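Long-range contacts in sortase, SrtB family (Streptococcus pneumoniae PCS8235, PDB 4Y4Q), which is a class B sortase, probably a transpeptidase that helps assemble the type II pilus on the pneumococcal surface: residues I110-R115 with T125-H130; I218-T223 with R232-A237. One frame throughout, in Å; residues are numbered along the deposited sequence.

Contact 1 of 2, residues I110-R115 with T125-H130; sequences IFLDAR and TIIYGH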
loop_
_atom_site.group_PDB
_atom_site.type_symbol
_atom_site.label_atom_id
_atom_site.label_comp_id
_atom_site.label_asym_id
_atom_site.label_seq_id
_atom_site.Cartn_x
_atom_site.Cartn_y
_atom_site.Cartn_z
ATOM N N ILE A 110 0.207 -9.528 -1.943
ATOM C CA ILE A 110 0.461 -8.149 -2.347
ATOM C C ILE A 110 1.941 -7.958 -2.648
ATOM O O ILE A 110 2.780 -8.297 -1.814
ATOM C CB ILE A 110 0.020 -7.193 -1.239
ATOM C CG1 ILE A 110 -1.497 -7.020 -1.286
ATOM C CG2 ILE A 110 0.660 -5.843 -1.402
ATOM C CD1 ILE A 110 -1.993 -6.070 -0.242
ATOM N N PHE A 111 2.260 -7.435 -3.834
ATOM C CA PHE A 111 3.645 -7.357 -4.317
ATOM C C PHE A 111 4.269 -5.974 -4.153
ATOM O O PHE A 111 3.700 -4.973 -4.596
ATOM C CB PHE A 111 3.699 -7.690 -5.801
ATOM C CG PHE A 111 3.397 -9.124 -6.120
ATOM C CD1 PHE A 111 2.106 -9.630 -5.996
ATOM C CD2 PHE A 111 4.404 -9.966 -6.574
ATOM C CE1 PHE A 111 1.829 -10.954 -6.306
ATOM C CE2 PHE A 111 4.135 -11.295 -6.889
ATOM C CZ PHE A 111 2.847 -11.790 -6.754
ATOM N N LEU A 112 5.445 -5.918 -3.540
ATOM C CA LEU A 112 6.198 -4.674 -3.468
ATOM C C LEU A 112 6.756 -4.415 -4.856
ATOM O O LEU A 112 7.125 -5.359 -5.561
ATOM C CB LEU A 112 7.361 -4.788 -2.484
ATOM C CG LEU A 112 7.124 -4.546 -0.994
ATOM C CD1 LEU A 112 6.023 -5.453 -0.425
ATOM C CD2 LEU A 112 8.428 -4.754 -0.230
ATOM N N ASP A 113 6.798 -3.148 -5.256
ATOM C CA ASP A 113 7.453 -2.780 -6.507
ATOM C C ASP A 113 8.879 -3.313 -6.454
ATOM O O ASP A 113 9.549 -3.192 -5.430
ATOM C CB ASP A 113 7.470 -1.258 -6.658
ATOM C CG ASP A 113 7.804 -0.817 -8.071
ATOM O OD1 ASP A 113 8.990 -0.939 -8.493
ATOM O OD2 ASP A 113 6.869 -0.347 -8.764
ATOM N N ALA A 114 9.329 -3.920 -7.546
ATOM C CA ALA A 114 10.669 -4.514 -7.618
ATOM C C ALA A 114 11.815 -3.520 -7.394
ATOM O O ALA A 114 12.939 -3.928 -7.119
ATOM C CB ALA A 114 10.854 -5.251 -8.944
ATOM N N ARG A 115 11.524 -2.229 -7.512
ATOM C CA ARG A 115 12.524 -1.180 -7.332
ATOM C C ARG A 115 12.638 -0.706 -5.874
ATOM O O ARG A 115 13.589 0.010 -5.517
ATOM C CB ARG A 115 12.222 0.011 -8.265
ATOM C CG ARG A 115 12.477 -0.274 -9.762
ATOM C CD ARG A 115 11.718 0.680 -10.667
ATOM N NE ARG A 115 10.282 0.682 -10.376
ATOM C CZ ARG A 115 9.395 1.468 -10.984
ATOM N NH1 ARG A 115 9.800 2.323 -11.920
ATOM N NH2 ARG A 115 8.108 1.398 -10.653
ATOM N N THR A 125 6.928 3.501 -0.615
ATOM C CA THR A 125 6.931 2.103 -1.043
ATOM C C THR A 125 5.593 1.787 -1.691
ATOM O O THR A 125 4.524 2.014 -1.094
ATOM C CB THR A 125 7.106 1.147 0.147
ATOM O OG1 THR A 125 8.307 1.471 0.871
ATOM C CG2 THR A 125 7.182 -0.291 -0.348
ATOM N N ILE A 126 5.640 1.253 -2.905
ATOM C CA ILE A 126 4.412 1.009 -3.653
ATOM C C ILE A 126 4.147 -0.489 -3.686
ATOM O O ILE A 126 5.034 -1.287 -4.032
ATOM C CB ILE A 126 4.504 1.575 -5.083
ATOM C CG1 ILE A 126 4.874 3.063 -5.022
ATOM C CG2 ILE A 126 3.196 1.360 -5.848
ATOM C CD1 ILE A 126 4.997 3.720 -6.370
ATOM N N ILE A 127 2.938 -0.874 -3.283
ATOM C CA ILE A 127 2.584 -2.289 -3.208
ATOM C C ILE A 127 1.313 -2.544 -4.021
ATOM O O ILE A 127 0.390 -1.726 -4.014
ATOM C CB ILE A 127 2.449 -2.751 -1.742
ATOM C CG1 ILE A 127 1.295 -2.053 -1.047
ATOM C CG2 ILE A 127 3.722 -2.432 -0.955
ATOM C CD1 ILE A 127 1.177 -2.441 0.417
ATOM N N TYR A 128 1.281 -3.671 -4.728
ATOM C CA TYR A 128 0.260 -3.923 -5.738
ATOM C C TYR A 128 -0.628 -5.112 -5.379
ATOM O O TYR A 128 -0.135 -6.145 -4.927
ATOM C CB TYR A 128 0.925 -4.213 -7.096
ATOM C CG TYR A 128 1.834 -3.109 -7.590
ATOM C CD1 TYR A 128 1.311 -1.948 -8.161
ATOM C CD2 TYR A 128 3.217 -3.229 -7.500
ATOM C CE1 TYR A 128 2.151 -0.927 -8.622
ATOM C CE2 TYR A 128 4.064 -2.220 -7.957
ATOM C CZ TYR A 128 3.522 -1.074 -8.515
ATOM O OH TYR A 128 4.356 -0.073 -8.972
ATOM N N GLY A 129 -1.933 -4.972 -5.598
ATOM C CA GLY A 129 -2.818 -6.124 -5.574
ATOM C C GLY A 129 -3.408 -6.343 -6.957
ATOM O O GLY A 129 -4.203 -5.525 -7.417
ATOM N N HIS A 130 -3.029 -7.433 -7.620
ATOM C CA HIS A 130 -3.517 -7.708 -8.972
ATOM C C HIS A 130 -4.841 -8.449 -8.946
ATOM O O HIS A 130 -4.921 -9.557 -8.423
ATOM C CB HIS A 130 -2.508 -8.548 -9.763
ATOM C CG HIS A 130 -1.107 -8.018 -9.725
ATOM N ND1 HIS A 130 -0.771 -6.758 -10.174
ATOM C CD2 HIS A 130 0.048 -8.590 -9.308
ATOM C CE1 HIS A 130 0.530 -6.573 -10.025
ATOM N NE2 HIS A 130 1.050 -7.669 -9.502
#

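Contact 2 of 2, residues I218-T223 with R232-A237; sequences IILLST and RHIVVA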
loop_
_atom_site.group_PDB
_atom_site.type_symbol
_atom_site.label_atom_id
_atom_site.label_comp_id
_atom_site.label_asym_id
_atom_site.label_seq_id
_atom_site.Cartn_x
_atom_site.Cartn_y
_atom_site.Cartn_z
ATOM N N ILE A 218 6.037 6.212 3.892
ATOM C CA ILE A 218 4.667 5.938 3.488
ATOM C C ILE A 218 4.550 4.740 2.554
ATOM O O ILE A 218 5.544 4.259 1.977
ATOM C CB ILE A 218 4.026 7.155 2.839
ATOM C CG1 ILE A 218 4.656 7.427 1.477
ATOM C CG2 ILE A 218 4.170 8.397 3.746
ATOM C CD1 ILE A 218 4.062 8.661 0.864
ATOM N N ILE A 219 3.325 4.257 2.415
ATOM C CA ILE A 219 3.037 3.111 1.571
ATOM C C ILE A 219 1.857 3.446 0.653
ATOM O O ILE A 219 0.850 4.004 1.107
ATOM C CB ILE A 219 2.652 1.916 2.423
ATOM C CG1 ILE A 219 3.850 1.441 3.242
ATOM C CG2 ILE A 219 2.138 0.793 1.564
ATOM C CD1 ILE A 219 3.485 0.341 4.216
ATOM N N LEU A 220 1.985 3.118 -0.631
ATOM C CA LEU A 220 0.874 3.257 -1.564
ATOM C C LEU A 220 0.370 1.872 -1.908
ATOM O O LEU A 220 1.101 1.048 -2.476
ATOM C CB LEU A 220 1.281 3.981 -2.850
ATOM C CG LEU A 220 1.514 5.497 -2.810
ATOM C CD1 LEU A 220 2.811 5.824 -2.092
ATOM C CD2 LEU A 220 1.552 6.067 -4.208
ATOM N N LEU A 221 -0.878 1.602 -1.557
ATOM C CA LEU A 221 -1.453 0.305 -1.890
ATOM C C LEU A 221 -2.375 0.507 -3.079
ATOM O O LEU A 221 -3.361 1.249 -2.998
ATOM C CB LEU A 221 -2.211 -0.281 -0.693
ATOM C CG LEU A 221 -3.130 -1.482 -0.964
ATOM C CD1 LEU A 221 -2.373 -2.643 -1.566
ATOM C CD2 LEU A 221 -3.831 -1.916 0.325
ATOM N N SER A 222 -2.067 -0.172 -4.176
ATOM C CA SER A 222 -2.707 0.114 -5.456
ATOM C C SER A 222 -3.388 -1.120 -6.030
ATOM O O SER A 222 -2.806 -2.208 -6.034
ATOM C CB SER A 222 -1.628 0.612 -6.439
ATOM O OG SER A 222 -2.096 0.650 -7.784
ATOM N N THR A 223 -4.599 -0.952 -6.552
ATOM C CA THR A 223 -5.316 -2.074 -7.147
ATOM C C THR A 223 -6.164 -1.667 -8.351
ATOM O O THR A 223 -6.369 -0.474 -8.603
ATOM C CB THR A 223 -6.228 -2.766 -6.128
ATOM O OG1 THR A 223 -6.604 -4.054 -6.632
ATOM C CG2 THR A 223 -7.476 -1.936 -5.902
ATOM N N ARG A 232 -6.856 2.822 -11.752
ATOM C CA ARG A 232 -6.415 2.187 -10.522
ATOM C C ARG A 232 -6.926 2.895 -9.257
ATOM O O ARG A 232 -7.159 4.074 -9.262
ATOM C CB ARG A 232 -4.893 2.134 -10.462
ATOM C CG ARG A 232 -4.210 1.372 -11.562
ATOM C CD ARG A 232 -4.441 -0.110 -11.507
ATOM N NE ARG A 232 -3.668 -0.837 -12.500
ATOM C CZ ARG A 232 -4.067 -1.121 -13.731
ATOM N NH1 ARG A 232 -5.238 -0.725 -14.169
ATOM N NH2 ARG A 232 -3.283 -1.803 -14.526
ATOM N N HIS A 233 -7.045 2.144 -8.171
ATOM C CA HIS A 233 -7.427 2.702 -6.874
ATOM C C HIS A 233 -6.215 2.653 -5.955
ATOM O O HIS A 233 -5.515 1.637 -5.928
ATOM C CB HIS A 233 -8.502 1.831 -6.222
ATOM C CG HIS A 233 -9.868 1.987 -6.804
ATOM N ND1 HIS A 233 -10.520 3.202 -6.865
ATOM C CD2 HIS A 233 -10.729 1.071 -7.304
ATOM C CE1 HIS A 233 -11.718 3.028 -7.391
ATOM N NE2 HIS A 233 -11.870 1.746 -7.666
ATOM N N ILE A 234 -5.969 3.718 -5.187
ATOM C CA ILE A 234 -4.859 3.722 -4.242
ATOM C C ILE A 234 -5.275 4.233 -2.864
ATOM O O ILE A 234 -5.974 5.251 -2.767
ATOM C CB ILE A 234 -3.696 4.595 -4.765
ATOM C CG1 ILE A 234 -3.150 4.054 -6.094
ATOM C CG2 ILE A 234 -2.569 4.708 -3.726
ATOM C CD1 ILE A 234 -2.168 4.994 -6.762
ATOM N N VAL A 235 -4.885 3.524 -1.799
ATOM C CA VAL A 235 -4.921 4.127 -0.463
ATOM C C VAL A 235 -3.495 4.358 -0.007
ATOM O O VAL A 235 -2.610 3.553 -0.294
ATOM C CB VAL A 235 -5.723 3.323 0.623
ATOM C CG1 VAL A 235 -7.180 3.266 0.279
ATOM C CG2 VAL A 235 -5.169 1.939 0.823
ATOM N N VAL A 236 -3.258 5.475 0.672
ATOM C CA VAL A 236 -1.906 5.789 1.129
ATOM C C VAL A 236 -1.862 5.864 2.650
ATOM O O VAL A 236 -2.721 6.487 3.281
ATOM C CB VAL A 236 -1.395 7.115 0.546
ATOM C CG1 VAL A 236 0.118 7.186 0.677
ATOM C CG2 VAL A 236 -1.780 7.231 -0.921
ATOM N N ALA A 237 -0.850 5.240 3.230
ATOM C CA ALA A 237 -0.732 5.165 4.680
ATOM C C ALA A 237 0.657 5.582 5.138
ATOM O O ALA A 237 1.661 5.306 4.450
ATOM C CB ALA A 237 -1.008 3.763 5.135
#

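Contact 1 of 2, residues I110-R115 with T125-H130
The ring of Tyr128 meets Asp113 at its edge: Tyr128 OH gives a short bond of 2.5 Å to Asp113 OD2, using the anti lone pair, with carboxylate and ring planes 46° apart. With CG anti to the backbone N (chi1 -165°), Asp113 holds the carboxylate beside this ring. Arg115 grips it side-on, in its own guanidinium plane: Arg115 NE lies 2.8 Å from Asp113 OD1 and NH2 2.9 Å from Asp113 OD2. Each oxygen thus has two donors, since the Arg115 backbone N also reaches OD1 and closes an Asx turn, fixing the carboxylate's rotation and probably keeping it ionised. The Phe111 ring has Tyr128 O at its edge, near its plane, and meets the poorly ordered His130 ring obliquely, planes 42° and centroids 5.4 Å apart. On the face of Leu112 and Ile127, Ile110 CG2 touches Ile127 CB at 3.6 Å and Leu112 CD1 touches Ile127 CG2 at 3.8 Å. Phe111 and Tyr128 form the antiparallel hydrogen-bonded pair, and Asp113 N binds Ile126 O at 2.8 Å. This is one hairpin of the sortase beta-barrel: strand 83-88 runs parallel beside 110-112, strand 218-225 flanks 124-129, and Ile75 of strand 73-77 covers Ile110 and Ile127.

Contact 2 of 2, residues I218-T223 with R232-A237
Thr223 and His233 cross obliquely as a hydrogen-bonded pair, Thr223 CG2 resting 3.9 Å from His233 CB. Further along the same face, Leu221 and Val235 run alongside each other in the same direction, with Leu221 CB 4.0 Å from Val235 CG2. Leu220 and Val236 do likewise on the other face, where Leu220 CD1 comes to 4.1 Å from Val236 CG1; there too Ile234 CG1 sits 3.8 Å from Ser222 CB. Arg232, bent at chi2 (-69°), lays its CD 3.5 Å from Thr223 O and carries its guanidinium on beyond Thr223. Six backbone bonds set this register, Ile219 N to Ala237 O (2.8 Å) at one end and His233 N to Thr223 O (2.7 Å) at the other. The next shell fixes the hydroxyls: Thr223 OG1, anti to the backbone N (chi1 -164°), bonds Gly129 O, while Ser222 OG pairs with Tyr183 OH. Met172, Leu173 and Glu174 of strand 163-176 press on Val235, Ile234 and His233, and Val141 of helix 139-143 covers Thr223 and His233. The hairpin therefore couples a regular antiparallel ladder to aliphatic packing on both faces, and its two buried hydroxyls are satisfied by partners outside it, which ties the Ser222-Thr223 part of strand 218-225 to Gly129 and to the loop of Tyr183.

Overall arrangement
Contacts 1 and 2 are two hairpins in series along the chain, centres about 10 Å apart, joined into one sheet where 125-130 runs parallel to 218-223. The seam carries two probable hydrogen bonds, Ile127 N to Leu220 O and Leu220 N to Thr125 O, both 2.8 Å. Their apolar faces merge: Ile127 CD1 lies 3.6 Å from Ile219 CG2, and Ile110 CD1 lies 3.7 Å from Leu221 CD1. His130, Thr223 and Arg232 gather near the same end of three neighbouring strands, the CA atoms of His130 and Thr223 6.2 Å apart. In sortases the histidine, cysteine and arginine of the active site come together in this region of the sheet, consistent with these hairpins framing that site here.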